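Local coordinates for structural protein ORF131 (Acidianus two-tailed virus, PDB 3FAJ) that is a structural protein of the virion of an archaeal virus and probably binds DNA, at residues K28-L39 with L122-I132; F42-V52 with S98-I106. All blocks are in the same frame, centred on the assembly; numbering follows the deposited sequence.

Contacts 1 and 2 lie on opposite sides of the chain's centre, their own centres about 21 Å apart, and each joins segments distant in sequence. Helix 31-43 is common to both: its first turns meet the C-terminal helices in contact 1, and its last turn leads into the loop and short strand of contact 2. In sequence, contact 2 lies wholly within the span that contact 1 brackets. The two meet where Ile38 of contact 1 packs on contact 2, its O lying 3.4 Å from Leu47 CD2. No ligand or active site is defined near either.

Contact 1. Residues K28-L39 with L122-I132; sequences KGDYAGGAVKIL and LASPATQVRNI
Apolar knobs and polar helix-capping groups meet where the start of helix 31-43 packs against the kink between helices 113-123 and 125-132, near the end of the modelled chain. The Ala32 methyl sits among Leu122, Thr127, Gln128 and Asn131, with Thr127 CG2 3.7 Å from Ala32 CB. In return Leu122 enters a hole formed by Ala32, Ala35, Val36 and Leu39, a reciprocal knobs-into-holes fit. The Val36 and Leu122 side chains run alongside one another, pointing in opposing directions; the Val36 branch CG2, anti to its own carbonyl carbon, reaches Leu122 CB at 3.7 Å and also touches Ala123. The axes of segments 31-39 and 125-132 approach to 8.8 Å at 126°. Asp30 is the N-cap of the first helix: its OD1 accepts from Gly33 N at 3.0 Å, the donor lying well above the carboxylate plane. Ile132 CG1 packs on Asp30 CB at 3.8 Å. Gln128 CB and CG lie against the Asp30 carboxylate, whose plane is turned 67° from the Gln128 amide; OE1 and OD2, both acceptors, come close without bonding, while NE2 donates to Leu122 O at 3.3 Å and so ties the kink together. At the outer end one water donates to both Lys28 O and Ile132 O.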
ATOM      1  N   LYS A  28       1.997  -7.622 -16.077  1.00 34.11           N
ATOM      2  CA  LYS A  28       1.233  -8.751 -15.538  1.00 32.73           C
ATOM      3  C   LYS A  28       1.842  -9.342 -14.262  1.00 31.74           C
ATOM      4  O   LYS A  28       3.023  -9.734 -14.232  1.00 31.56           O
ATOM      5  CB  LYS A  28       1.056  -9.840 -16.607  0.30 32.73           C
ATOM      6  CG  LYS A  28       0.122 -10.983 -16.206  0.30 32.32           C
ATOM      7  CD  LYS A  28      -0.338 -11.788 -17.421  0.30 32.64           C
ATOM      8  CE  LYS A  28      -1.503 -11.110 -18.133  0.30 32.67           C
ATOM      9  NZ  LYS A  28      -1.871 -11.797 -19.402  0.30 32.97           N
ATOM     10  N   GLY A  29       1.034  -9.374 -13.202  1.00 30.12           N
ATOM     11  CA  GLY A  29       1.432 -10.012 -11.958  1.00 27.75           C
ATOM     12  C   GLY A  29       2.286  -9.116 -11.080  1.00 25.73           C
ATOM     13  O   GLY A  29       2.796  -9.556 -10.048  1.00 25.99           O
ATOM     14  N   ASP A  30       2.440  -7.851 -11.478  1.00 24.49           N
ATOM     15  CA  ASP A  30       3.274  -6.926 -10.707  1.00 23.97           C
ATOM     16  C   ASP A  30       2.432  -6.253  -9.630  1.00 23.83           C
ATOM     17  O   ASP A  30       2.084  -5.069  -9.725  1.00 23.96           O
ATOM     18  CB  ASP A  30       3.956  -5.892 -11.621  1.00 24.16           C
ATOM     19  CG  ASP A  30       5.027  -5.074 -10.899  1.00 25.46           C
ATOM     20  OD1 ASP A  30       5.234  -5.282  -9.691  1.00 24.75           O
ATOM     21  OD2 ASP A  30       5.678  -4.236 -11.580  1.00 28.60           O
ATOM     22  N   TYR A  31       2.115  -7.024  -8.591  1.00 22.75           N
ATOM     23  CA  TYR A  31       1.231  -6.549  -7.530  1.00 22.50           C
ATOM     24  C   TYR A  31       1.898  -5.471  -6.690  1.00 22.65           C
ATOM     25  O   TYR A  31       1.221  -4.556  -6.221  1.00 23.35           O
ATOM     26  CB  TYR A  31       0.734  -7.721  -6.662  1.00 22.77           C
ATOM     27  CG  TYR A  31       0.168  -8.836  -7.499  1.00 23.33           C
ATOM     28  CD1 TYR A  31      -0.805  -8.591  -8.483  1.00 23.49           C
ATOM     29  CD2 TYR A  31       0.624 -10.147  -7.336  1.00 22.83           C
ATOM     30  CE1 TYR A  31      -1.306  -9.625  -9.287  1.00 23.84           C
ATOM     31  CE2 TYR A  31       0.115 -11.179  -8.132  1.00 21.71           C
ATOM     32  CZ  TYR A  31      -0.850 -10.910  -9.089  1.00 23.22           C
ATOM     33  OH  TYR A  31      -1.332 -11.937  -9.879  1.00 24.60           O
ATOM     34  N   ALA A  32       3.216  -5.598  -6.493  1.00 23.12           N
ATOM     35  CA  ALA A  32       3.982  -4.565  -5.814  1.00 23.22           C
ATOM     36  C   ALA A  32       3.821  -3.215  -6.535  1.00 24.04           C
ATOM     37  O   ALA A  32       3.522  -2.193  -5.895  1.00 22.89           O
ATOM     38  CB  ALA A  32       5.471  -4.984  -5.715  1.00 24.40           C
ATOM     39  N   GLY A  33       4.010  -3.210  -7.856  1.00 24.36           N
ATOM     40  CA  GLY A  33       3.829  -1.986  -8.667  1.00 24.54           C
ATOM     41  C   GLY A  33       2.409  -1.448  -8.564  1.00 25.49           C
ATOM     42  O   GLY A  33       2.200  -0.216  -8.466  1.00 25.34           O
ATOM     43  N   GLY A  34       1.430  -2.363  -8.574  1.00 24.11           N
ATOM     44  CA  GLY A  34       0.016  -1.976  -8.465  1.00 24.63           C
ATOM     45  C   GLY A  34      -0.249  -1.331  -7.105  1.00 24.17           C
ATOM     46  O   GLY A  34      -0.981  -0.341  -7.010  1.00 25.18           O
ATOM     47  N   ALA A  35       0.357  -1.883  -6.061  1.00 23.68           N
ATOM     48  CA  ALA A  35       0.251  -1.300  -4.725  1.00 24.02           C
ATOM     49  C   ALA A  35       0.849   0.116  -4.725  1.00 24.27           C
ATOM     50  O   ALA A  35       0.233   1.035  -4.195  1.00 24.02           O
ATOM     51  CB  ALA A  35       0.923  -2.208  -3.682  1.00 24.50           C
ATOM     52  N   VAL A  36       2.025   0.298  -5.326  1.00 23.29           N
ATOM     53  CA  VAL A  36       2.675   1.634  -5.348  1.00 23.22           C
ATOM     54  C   VAL A  36       1.772   2.658  -6.072  1.00 23.64           C
ATOM     55  O   VAL A  36       1.649   3.819  -5.643  1.00 24.84           O
ATOM     56  CB  VAL A  36       4.063   1.565  -5.990  1.00 23.37           C
ATOM     57  CG1 VAL A  36       4.617   2.963  -6.270  1.00 26.22           C
ATOM     58  CG2 VAL A  36       5.017   0.783  -5.091  1.00 26.14           C
ATOM     59  N   LYS A  37       1.095   2.222  -7.131  1.00 23.01           N
ATOM     60  CA  LYS A  37       0.170   3.121  -7.830  0.50 23.11           C
ATOM     61  C   LYS A  37      -0.954   3.564  -6.893  1.00 23.23           C
ATOM     62  O   LYS A  37      -1.300   4.753  -6.857  1.00 24.41           O
ATOM     63  CB  LYS A  37      -0.383   2.470  -9.095  0.50 22.79           C
ATOM     64  CG  LYS A  37       0.636   2.439 -10.210  0.50 21.96           C
ATOM     65  CD  LYS A  37       0.137   1.626 -11.362  0.50 23.27           C
ATOM     66  CE  LYS A  37       1.244   1.472 -12.372  0.50 24.79           C
ATOM     67  NZ  LYS A  37       0.921   0.368 -13.286  0.50 26.47           N
ATOM     68  N   ILE A  38      -1.512   2.624  -6.134  1.00 23.50           N
ATOM     69  CA  ILE A  38      -2.565   2.915  -5.147  1.00 23.28           C
ATOM     70  C   ILE A  38      -2.006   3.880  -4.092  1.00 23.11           C
ATOM     71  O   ILE A  38      -2.652   4.881  -3.737  1.00 23.37           O
ATOM     72  CB  ILE A  38      -3.129   1.628  -4.486  1.00 23.93           C
ATOM     73  CG1 ILE A  38      -3.923   0.792  -5.500  1.00 23.85           C
ATOM     74  CG2 ILE A  38      -4.006   1.966  -3.235  1.00 22.77           C
ATOM     75  CD1 ILE A  38      -4.062  -0.708  -5.114  1.00 24.31           C
ATOM     76  N   LEU A  39      -0.799   3.592  -3.623  1.00 23.28           N
ATOM     77  CA  LEU A  39      -0.161   4.461  -2.602  1.00 24.27           C
ATOM     78  C   LEU A  39       0.050   5.900  -3.117  1.00 24.90           C
ATOM     79  O   LEU A  39      -0.170   6.874  -2.374  1.00 25.32           O
ATOM     80  CB  LEU A  39       1.145   3.860  -2.093  1.00 24.76           C
ATOM     81  CG  LEU A  39       0.933   2.554  -1.310  1.00 25.36           C
ATOM     82  CD1 LEU A  39       2.306   1.961  -0.996  1.00 29.40           C
ATOM     83  CD2 LEU A  39       0.101   2.788  -0.025  1.00 28.39           C
ATOM     84  N   LEU A 122       8.386  -1.898  -2.115  1.00 22.49           N
ATOM     85  CA  LEU A 122       7.423  -2.311  -3.124  1.00 23.29           C
ATOM     86  C   LEU A 122       7.765  -1.727  -4.487  1.00 23.34           C
ATOM     87  O   LEU A 122       7.568  -2.380  -5.513  1.00 24.67           O
ATOM     88  CB  LEU A 122       6.018  -1.899  -2.713  1.00 22.85           C
ATOM     89  CG  LEU A 122       5.474  -2.696  -1.497  1.00 23.23           C
ATOM     90  CD1 LEU A 122       4.272  -1.972  -0.997  1.00 25.21           C
ATOM     91  CD2 LEU A 122       5.100  -4.152  -1.828  1.00 25.00           C
ATOM     92  N   ALA A 123       8.307  -0.513  -4.483  1.00 23.49           N
ATOM     93  CA  ALA A 123       8.670   0.179  -5.707  1.00 23.29           C
ATOM     94  C   ALA A 123       9.974  -0.355  -6.319  1.00 23.52           C
ATOM     95  O   ALA A 123      10.242  -0.150  -7.507  1.00 24.19           O
ATOM     96  CB  ALA A 123       8.765   1.689  -5.424  1.00 23.46           C
ATOM     97  N   SER A 124      10.791  -1.036  -5.510  1.00 23.15           N
ATOM     98  CA  SER A 124      12.153  -1.400  -5.909  1.00 23.38           C
ATOM     99  C   SER A 124      12.151  -2.387  -7.074  1.00 22.98           C
ATOM    100  O   SER A 124      11.274  -3.243  -7.130  1.00 23.31           O
ATOM    101  CB  SER A 124      12.936  -2.010  -4.735  1.00 24.64           C
ATOM    102  OG  SER A 124      12.477  -3.319  -4.446  1.00 23.54           O
ATOM    103  N   PRO A 125      13.120  -2.246  -8.004  1.00 22.95           N
ATOM    104  CA  PRO A 125      13.247  -3.193  -9.122  1.00 23.08           C
ATOM    105  C   PRO A 125      13.217  -4.649  -8.689  1.00 23.44           C
ATOM    106  O   PRO A 125      12.485  -5.455  -9.289  1.00 24.20           O
ATOM    107  CB  PRO A 125      14.608  -2.834  -9.728  1.00 23.37           C
ATOM    108  CG  PRO A 125      14.748  -1.403  -9.470  1.00 22.94           C
ATOM    109  CD  PRO A 125      14.123  -1.170  -8.102  1.00 22.60           C
ATOM    110  N   ALA A 126      13.996  -4.990  -7.665  1.00 23.36           N
ATOM    111  CA  ALA A 126      14.127  -6.374  -7.207  1.00 23.52           C
ATOM    112  C   ALA A 126      12.774  -6.979  -6.851  1.00 23.03           C
ATOM    113  O   ALA A 126      12.476  -8.117  -7.214  1.00 23.11           O
ATOM    114  CB  ALA A 126      15.069  -6.452  -6.001  1.00 24.69           C
ATOM    115  N   THR A 127      11.966  -6.219  -6.120  1.00 22.10           N
ATOM    116  CA  THR A 127      10.646  -6.681  -5.714  1.00 22.56           C
ATOM    117  C   THR A 127       9.722  -6.827  -6.926  1.00 22.64           C
ATOM    118  O   THR A 127       9.054  -7.849  -7.080  1.00 22.34           O
ATOM    119  CB  THR A 127      10.045  -5.739  -4.666  1.00 22.82           C
ATOM    120  OG1 THR A 127      10.910  -5.728  -3.523  1.00 22.79           O
ATOM    121  CG2 THR A 127       8.647  -6.208  -4.241  1.00 22.69           C
ATOM    122  N   GLN A 128       9.698  -5.814  -7.788  1.00 22.50           N
ATOM    123  CA  GLN A 128       8.809  -5.876  -8.961  1.00 22.72           C
ATOM    124  C   GLN A 128       9.162  -7.018  -9.900  1.00 22.14           C
ATOM    125  O   GLN A 128       8.289  -7.747 -10.369  1.00 22.86           O
ATOM    126  CB  GLN A 128       8.734  -4.529  -9.658  1.00 22.58           C
ATOM    127  CG  GLN A 128       8.179  -3.470  -8.678  1.00 24.81           C
ATOM    128  CD  GLN A 128       7.690  -2.223  -9.356  1.00 32.71           C
ATOM    129  OE1 GLN A 128       7.609  -2.164 -10.569  1.00 35.91           O
ATOM    130  NE2 GLN A 128       7.320  -1.226  -8.558  1.00 35.93           N
ATOM    131  N   VAL A 129      10.457  -7.182 -10.168  1.00 21.39           N
ATOM    132  CA  VAL A 129      10.934  -8.312 -10.982  1.00 21.83           C
ATOM    133  C   VAL A 129      10.521  -9.627 -10.342  1.00 22.22           C
ATOM    134  O   VAL A 129      10.032 -10.529 -11.022  1.00 22.24           O
ATOM    135  CB  VAL A 129      12.460  -8.248 -11.140  1.00 21.75           C
ATOM    136  CG1 VAL A 129      13.019  -9.543 -11.772  1.00 20.79           C
ATOM    137  CG2 VAL A 129      12.826  -7.025 -11.958  1.00 22.33           C
ATOM    138  N   ARG A 130      10.719  -9.732  -9.032  1.00 23.14           N
ATOM    139  CA  ARG A 130      10.360 -10.940  -8.299  1.00 24.63           C
ATOM    140  C   ARG A 130       8.879 -11.262  -8.465  1.00 24.73           C
ATOM    141  O   ARG A 130       8.495 -12.427  -8.563  1.00 25.03           O
ATOM    142  CB  ARG A 130      10.702 -10.788  -6.815  1.00 25.61           C
ATOM    143  CG  ARG A 130      10.666 -12.091  -6.033  1.00 27.62           C
ATOM    144  CD  ARG A 130      11.405 -11.962  -4.711  1.00 30.14           C
ATOM    145  NE  ARG A 130      10.796 -10.960  -3.839  1.00 32.05           N
ATOM    146  CZ  ARG A 130      11.373  -9.810  -3.506  1.00 32.87           C
ATOM    147  NH1 ARG A 130      12.578  -9.512  -3.970  1.00 33.35           N
ATOM    148  NH2 ARG A 130      10.745  -8.959  -2.707  1.00 29.70           N
ATOM    149  N   ASN A 131       8.053 -10.222  -8.497  1.00 24.26           N
ATOM    150  CA  ASN A 131       6.614 -10.391  -8.658  1.00 24.15           C
ATOM    151  C   ASN A 131       6.241 -10.815 -10.074  1.00 24.86           C
ATOM    152  O   ASN A 131       5.379 -11.671 -10.270  1.00 25.54           O
ATOM    153  CB  ASN A 131       5.878  -9.103  -8.283  1.00 24.10           C
ATOM    154  CG  ASN A 131       5.758  -8.916  -6.783  1.00 24.05           C
ATOM    155  OD1 ASN A 131       5.994  -9.842  -6.009  1.00 27.44           O
ATOM    156  ND2 ASN A 131       5.387  -7.711  -6.365  1.00 20.19           N
ATOM    157  N   ILE A 132       6.897 -10.209 -11.059  1.00 24.09           N
ATOM    158  CA  ILE A 132       6.637 -10.527 -12.467  1.00 24.79           C
ATOM    159  C   ILE A 132       7.103 -11.954 -12.767  1.00 25.50           C
ATOM    160  O   ILE A 132       6.378 -12.726 -13.420  1.00 25.93           O
ATOM    161  CB  ILE A 132       7.277  -9.486 -13.414  1.00 24.39           C
ATOM    162  CG1 ILE A 132       6.605  -8.123 -13.206  1.00 23.79           C
ATOM    163  CG2 ILE A 132       7.170  -9.935 -14.901  1.00 24.01           C
ATOM    164  CD1 ILE A 132       7.386  -6.926 -13.709  1.00 23.67           C
TER
HETATM  165  O   HOH W   1       3.585 -12.250 -14.612  1.00 43.33           O

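Contact 2. Residues F42-V52 with S98-I106; sequences FENGQLGYPEV and SQPIPGEVI
Tyr49 and Gln99 form an antiparallel hydrogen-bonded pair: Tyr49 N donates to Gln99 O at 2.8 Å with an N-H...O angle of 163°, and Gln99 N returns a more bent bond to Tyr49 O at 3.0 Å. Ser98 CA adds a CA-H...O contact to the same Tyr49 oxygen, and a water links Ser98 OG to Glu51 N. Beyond the pair, Ile101 reaches into segment 42-52, its side chain lying among Phe42, Tyr49 and Val52. CG1 points back beside the backbone N, opposite the carbonyl carbon (chi1 -48°), and carries CD1 to Tyr49 CB at 3.7 Å and to Val52 CG1 at 3.9 Å. Phe42 crosses Ile101 at about a right angle; CD1 of the isoleucine lies in plane at the ring's edge, while CG2 comes within 3.8 Å of Phe42 CE1. Ile106 covers the end of helix 31-43, where its CD1 lies 3.6 Å from Phe42 O and its CG2 rests by Glu43 O. That oxygen of Phe42 also accepts from Gly45 N in the helix's closing turn. Within segment 42-52, Glu51 OE1 accepts from Gly48 N at 3.0 Å, while its OE2 forms a salt bridge with Lys55. Tyr115 of helix 113-123 packs on Phe42 from outside the contact. The helix ends in a Schellman motif at Gly45, and a short, weakly bonded two-stranded antiparallel ribbon then joins the connections between helices in this otherwise helical fold.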
ATOM      1  N   PHE A  42      -3.289   7.556  -2.979  1.00 24.00           N
ATOM      2  CA  PHE A  42      -3.559   7.828  -1.564  1.00 24.10           C
ATOM      3  C   PHE A  42      -2.889   9.146  -1.155  1.00 24.65           C
ATOM      4  O   PHE A  42      -3.528  10.030  -0.561  1.00 24.72           O
ATOM      5  CB  PHE A  42      -3.044   6.651  -0.712  1.00 24.27           C
ATOM      6  CG  PHE A  42      -2.838   6.985   0.737  1.00 25.08           C
ATOM      7  CD1 PHE A  42      -3.931   7.198   1.586  1.00 26.35           C
ATOM      8  CD2 PHE A  42      -1.539   7.077   1.255  1.00 26.09           C
ATOM      9  CE1 PHE A  42      -3.734   7.509   2.953  1.00 27.38           C
ATOM     10  CE2 PHE A  42      -1.338   7.363   2.615  1.00 27.08           C
ATOM     11  CZ  PHE A  42      -2.436   7.581   3.460  1.00 25.99           C
ATOM     12  N   GLU A  43      -1.614   9.288  -1.506  1.00 23.82           N
ATOM     13  CA  GLU A  43      -0.846  10.475  -1.084  1.00 23.42           C
ATOM     14  C   GLU A  43      -1.316  11.736  -1.777  1.00 23.70           C
ATOM     15  O   GLU A  43      -1.164  12.846  -1.234  1.00 22.62           O
ATOM     16  CB  GLU A  43       0.627  10.280  -1.374  1.00 24.01           C
ATOM     17  CG  GLU A  43       1.231   9.149  -0.540  1.00 23.66           C
ATOM     18  CD  GLU A  43       2.698   8.954  -0.825  1.00 28.20           C
ATOM     19  OE1 GLU A  43       3.333   9.886  -1.377  1.00 32.08           O
ATOM     20  OE2 GLU A  43       3.232   7.895  -0.492  1.00 28.24           O
ATOM     21  N   ASN A  44      -1.855  11.576  -2.984  1.00 23.11           N
ATOM     22  CA  ASN A  44      -2.368  12.713  -3.756  1.00 23.60           C
ATOM     23  C   ASN A  44      -3.753  13.155  -3.341  1.00 23.77           C
ATOM     24  O   ASN A  44      -4.262  14.132  -3.846  1.00 24.19           O
ATOM     25  CB  ASN A  44      -2.452  12.357  -5.238  1.00 23.19           C
ATOM     26  CG  ASN A  44      -1.097  12.287  -5.899  1.00 25.60           C
ATOM     27  OD1 ASN A  44      -0.122  12.822  -5.383  1.00 25.31           O
ATOM     28  ND2 ASN A  44      -1.043  11.658  -7.074  1.00 22.11           N
ATOM     29  N   GLY A  45      -4.373  12.402  -2.439  1.00 24.54           N
ATOM     30  CA  GLY A  45      -5.720  12.724  -2.019  1.00 25.03           C
ATOM     31  C   GLY A  45      -6.772  12.195  -2.970  1.00 24.83           C
ATOM     32  O   GLY A  45      -7.939  12.504  -2.815  1.00 25.24           O
ATOM     33  N   GLN A  46      -6.432  11.437  -3.858  1.00 24.88           N
ATOM     34  CA  GLN A  46      -7.291  10.926  -4.924  1.00 26.09           C
ATOM     35  C   GLN A  46      -8.237   9.831  -4.432  1.00 26.27           C
ATOM     36  O   GLN A  46      -9.306   9.616  -5.007  1.00 26.46           O
ATOM     37  CB  GLN A  46      -6.454  10.374  -6.080  1.00 25.04           C
ATOM     38  CG  GLN A  46      -5.659  11.435  -6.837  1.00 27.98           C
ATOM     39  CD  GLN A  46      -4.797  10.809  -7.922  1.00 27.62           C
ATOM     40  OE1 GLN A  46      -4.437   9.631  -7.817  1.00 31.55           O
ATOM     41  NE2 GLN A  46      -4.527  11.585  -9.006  1.00 31.35           N
ATOM     42  N   LEU A  47      -7.828   9.137  -3.374  1.00 27.65           N
ATOM     43  CA  LEU A  47      -8.539   7.995  -2.799  1.00 29.08           C
ATOM     44  C   LEU A  47      -9.164   8.368  -1.476  1.00 29.88           C
ATOM     45  O   LEU A  47      -8.741   9.315  -0.807  1.00 32.22           O
ATOM     46  CB  LEU A  47      -7.568   6.849  -2.564  1.00 29.94           C
ATOM     47  CG  LEU A  47      -7.380   5.783  -3.631  1.00 31.85           C
ATOM     48  CD1 LEU A  47      -7.559   6.254  -5.077  1.00 30.77           C
ATOM     49  CD2 LEU A  47      -6.044   5.078  -3.369  1.00 32.47           C
ATOM     50  N   GLY A  48     -10.183   7.628  -1.095  1.00 28.56           N
ATOM     51  CA  GLY A  48     -10.813   7.860   0.180  1.00 27.42           C
ATOM     52  C   GLY A  48     -10.574   6.665   1.076  1.00 25.80           C
ATOM     53  O   GLY A  48      -9.819   5.741   0.725  1.00 25.17           O
ATOM     54  N   TYR A  49     -11.192   6.714   2.249  1.00 24.57           N
ATOM     55  CA  TYR A  49     -11.144   5.610   3.186  1.00 24.27           C
ATOM     56  C   TYR A  49     -12.571   5.132   3.335  1.00 23.65           C
ATOM     57  O   TYR A  49     -13.477   5.953   3.490  1.00 23.49           O
ATOM     58  CB  TYR A  49     -10.581   6.048   4.541  1.00 24.47           C
ATOM     59  CG  TYR A  49     -10.430   4.916   5.533  1.00 24.45           C
ATOM     60  CD1 TYR A  49      -9.309   4.075   5.496  1.00 24.74           C
ATOM     61  CD2 TYR A  49     -11.408   4.677   6.505  1.00 23.67           C
ATOM     62  CE1 TYR A  49      -9.171   3.023   6.414  1.00 25.35           C
ATOM     63  CE2 TYR A  49     -11.268   3.622   7.426  1.00 25.73           C
ATOM     64  CZ  TYR A  49     -10.133   2.808   7.366  1.00 26.42           C
ATOM     65  OH  TYR A  49      -9.987   1.756   8.254  1.00 26.53           O
ATOM     66  N   PRO A  50     -12.782   3.807   3.316  1.00 23.78           N
ATOM     67  CA  PRO A  50     -11.820   2.697   3.263  1.00 24.03           C
ATOM     68  C   PRO A  50     -11.333   2.251   1.879  1.00 24.39           C
ATOM     69  O   PRO A  50     -10.644   1.239   1.802  1.00 24.92           O
ATOM     70  CB  PRO A  50     -12.609   1.551   3.908  1.00 24.06           C
ATOM     71  CG  PRO A  50     -13.994   1.800   3.443  1.00 23.86           C
ATOM     72  CD  PRO A  50     -14.166   3.315   3.453  1.00 23.89           C
ATOM     73  N   GLU A  51     -11.670   2.978   0.812  1.00 24.49           N
ATOM     74  CA  GLU A  51     -11.216   2.609  -0.548  1.00 25.48           C
ATOM     75  C   GLU A  51      -9.737   2.232  -0.598  1.00 24.35           C
ATOM     76  O   GLU A  51      -9.366   1.207  -1.178  1.00 23.62           O
ATOM     77  CB  GLU A  51     -11.489   3.743  -1.553  0.80 25.66           C
ATOM     78  CG  GLU A  51     -10.828   3.559  -2.934  0.80 28.12           C
ATOM     79  CD  GLU A  51     -11.020   4.757  -3.871  0.80 28.84           C
ATOM     80  OE1 GLU A  51     -11.199   5.898  -3.388  0.80 32.46           O
ATOM     81  OE2 GLU A  51     -10.990   4.557  -5.107  0.80 33.68           O
ATOM     82  N   VAL A  52      -8.900   3.045   0.036  1.00 23.37           N
ATOM     83  CA  VAL A  52      -7.467   2.816  -0.042  1.00 23.84           C
ATOM     84  C   VAL A  52      -7.089   1.470   0.553  1.00 24.00           C
ATOM     85  O   VAL A  52      -6.327   0.724  -0.080  1.00 23.91           O
ATOM     86  CB  VAL A  52      -6.625   3.971   0.587  1.00 24.56           C
ATOM     87  CG1 VAL A  52      -6.974   4.218   2.058  1.00 25.18           C
ATOM     88  CG2 VAL A  52      -5.097   3.693   0.407  1.00 25.33           C
ATOM     89  N   SER A  98     -17.765   6.129   3.084  1.00 34.15           N
ATOM     90  CA  SER A  98     -16.604   6.680   2.384  1.00 34.38           C
ATOM     91  C   SER A  98     -16.315   8.127   2.765  1.00 33.19           C
ATOM     92  O   SER A  98     -17.229   8.922   2.982  1.00 32.87           O
ATOM     93  CB  SER A  98     -16.787   6.591   0.866  1.00 34.97           C
ATOM     94  OG  SER A  98     -15.654   7.141   0.209  1.00 37.73           O
ATOM     95  N   GLN A  99     -15.032   8.470   2.824  1.00 31.91           N
ATOM     96  CA  GLN A  99     -14.623   9.845   3.117  1.00 30.62           C
ATOM     97  C   GLN A  99     -13.231  10.092   2.531  1.00 28.81           C
ATOM     98  O   GLN A  99     -12.432   9.166   2.459  1.00 27.59           O
ATOM     99  CB  GLN A  99     -14.616  10.098   4.630  1.00 30.41           C
ATOM    100  CG  GLN A  99     -13.687   9.186   5.468  1.00 31.87           C
ATOM    101  CD  GLN A  99     -14.142   9.077   6.930  1.00 32.68           C
ATOM    102  OE1 GLN A  99     -15.051   9.798   7.368  1.00 37.58           O
ATOM    103  NE2 GLN A  99     -13.530   8.172   7.677  1.00 33.89           N
ATOM    104  N   PRO A 100     -12.936  11.336   2.102  1.00 27.41           N
ATOM    105  CA  PRO A 100     -11.536  11.644   1.785  1.00 26.81           C
ATOM    106  C   PRO A 100     -10.657  11.478   3.014  1.00 26.23           C
ATOM    107  O   PRO A 100     -11.147  11.580   4.154  1.00 26.80           O
ATOM    108  CB  PRO A 100     -11.582  13.127   1.388  1.00 26.23           C
ATOM    109  CG  PRO A 100     -12.833  13.632   1.975  1.00 27.60           C
ATOM    110  CD  PRO A 100     -13.804  12.501   1.868  1.00 27.85           C
ATOM    111  N   ILE A 101      -9.387  11.210   2.770  1.00 26.26           N
ATOM    112  CA  ILE A 101      -8.381  11.030   3.809  1.00 26.45           C
ATOM    113  C   ILE A 101      -8.045  12.440   4.309  1.00 25.39           C
ATOM    114  O   ILE A 101      -7.761  13.329   3.492  1.00 24.55           O
ATOM    115  CB  ILE A 101      -7.088  10.384   3.251  1.00 26.66           C
ATOM    116  CG1 ILE A 101      -7.360   9.140   2.370  1.00 29.84           C
ATOM    117  CG2 ILE A 101      -6.089  10.066   4.381  1.00 27.98           C
ATOM    118  CD1 ILE A 101      -7.649   7.859   3.132  1.00 30.27           C
ATOM    119  N   PRO A 102      -8.102  12.669   5.635  1.00 24.95           N
ATOM    120  CA  PRO A 102      -7.704  13.987   6.156  1.00 24.04           C
ATOM    121  C   PRO A 102      -6.232  14.281   5.839  1.00 22.68           C
ATOM    122  O   PRO A 102      -5.410  13.376   5.885  1.00 22.67           O
ATOM    123  CB  PRO A 102      -7.865  13.834   7.669  1.00 24.90           C
ATOM    124  CG  PRO A 102      -8.767  12.652   7.849  1.00 24.91           C
ATOM    125  CD  PRO A 102      -8.523  11.743   6.706  1.00 24.99           C
ATOM    126  N   GLY A 103      -5.913  15.532   5.499  1.00 21.87           N
ATOM    127  CA  GLY A 103      -4.520  15.936   5.223  1.00 21.68           C
ATOM    128  C   GLY A 103      -3.544  15.549   6.327  1.00 21.78           C
ATOM    129  O   GLY A 103      -2.412  15.122   6.051  1.00 21.66           O
ATOM    130  N   GLU A 104      -3.992  15.687   7.581  1.00 21.66           N
ATOM    131  CA  GLU A 104      -3.198  15.293   8.745  0.50 22.59           C
ATOM    132  C   GLU A 104      -2.784  13.816   8.699  1.00 22.09           C
ATOM    133  O   GLU A 104      -1.652  13.466   9.075  1.00 22.31           O
ATOM    134  CB  GLU A 104      -3.965  15.615  10.042  0.50 22.30           C
ATOM    135  CG  GLU A 104      -4.124  17.113  10.307  0.50 24.02           C
ATOM    136  CD  GLU A 104      -5.248  17.472  11.294  0.50 24.76           C
ATOM    137  OE1 GLU A 104      -6.159  16.649  11.543  0.50 28.69           O
ATOM    138  OE2 GLU A 104      -5.225  18.604  11.812  0.50 26.99           O
ATOM    139  N   VAL A 105      -3.696  12.952   8.246  1.00 21.54           N
ATOM    140  CA  VAL A 105      -3.407  11.523   8.120  1.00 21.79           C
ATOM    141  C   VAL A 105      -2.399  11.241   6.995  1.00 22.08           C
ATOM    142  O   VAL A 105      -1.456  10.451   7.155  1.00 22.72           O
ATOM    143  CB  VAL A 105      -4.684  10.701   7.881  1.00 21.69           C
ATOM    144  CG1 VAL A 105      -4.330   9.260   7.460  1.00 23.07           C
ATOM    145  CG2 VAL A 105      -5.504  10.681   9.136  1.00 21.92           C
ATOM    146  N   ILE A 106      -2.585  11.890   5.855  1.00 22.09           N
ATOM    147  CA  ILE A 106      -1.600  11.747   4.774  1.00 22.17           C
ATOM    148  C   ILE A 106      -0.206  12.160   5.248  1.00 22.81           C
ATOM    149  O   ILE A 106       0.768  11.455   4.997  1.00 22.69           O
ATOM    150  CB  ILE A 106      -2.034  12.513   3.504  1.00 22.56           C
ATOM    151  CG1 ILE A 106      -3.369  11.964   2.989  1.00 21.30           C
ATOM    152  CG2 ILE A 106      -0.927  12.474   2.418  1.00 22.47           C
ATOM    153  CD1 ILE A 106      -3.947  12.740   1.816  1.00 23.56           C
TER
HETATM  154  O   HOH W   2     -13.713   5.225   0.206  1.00 27.25           O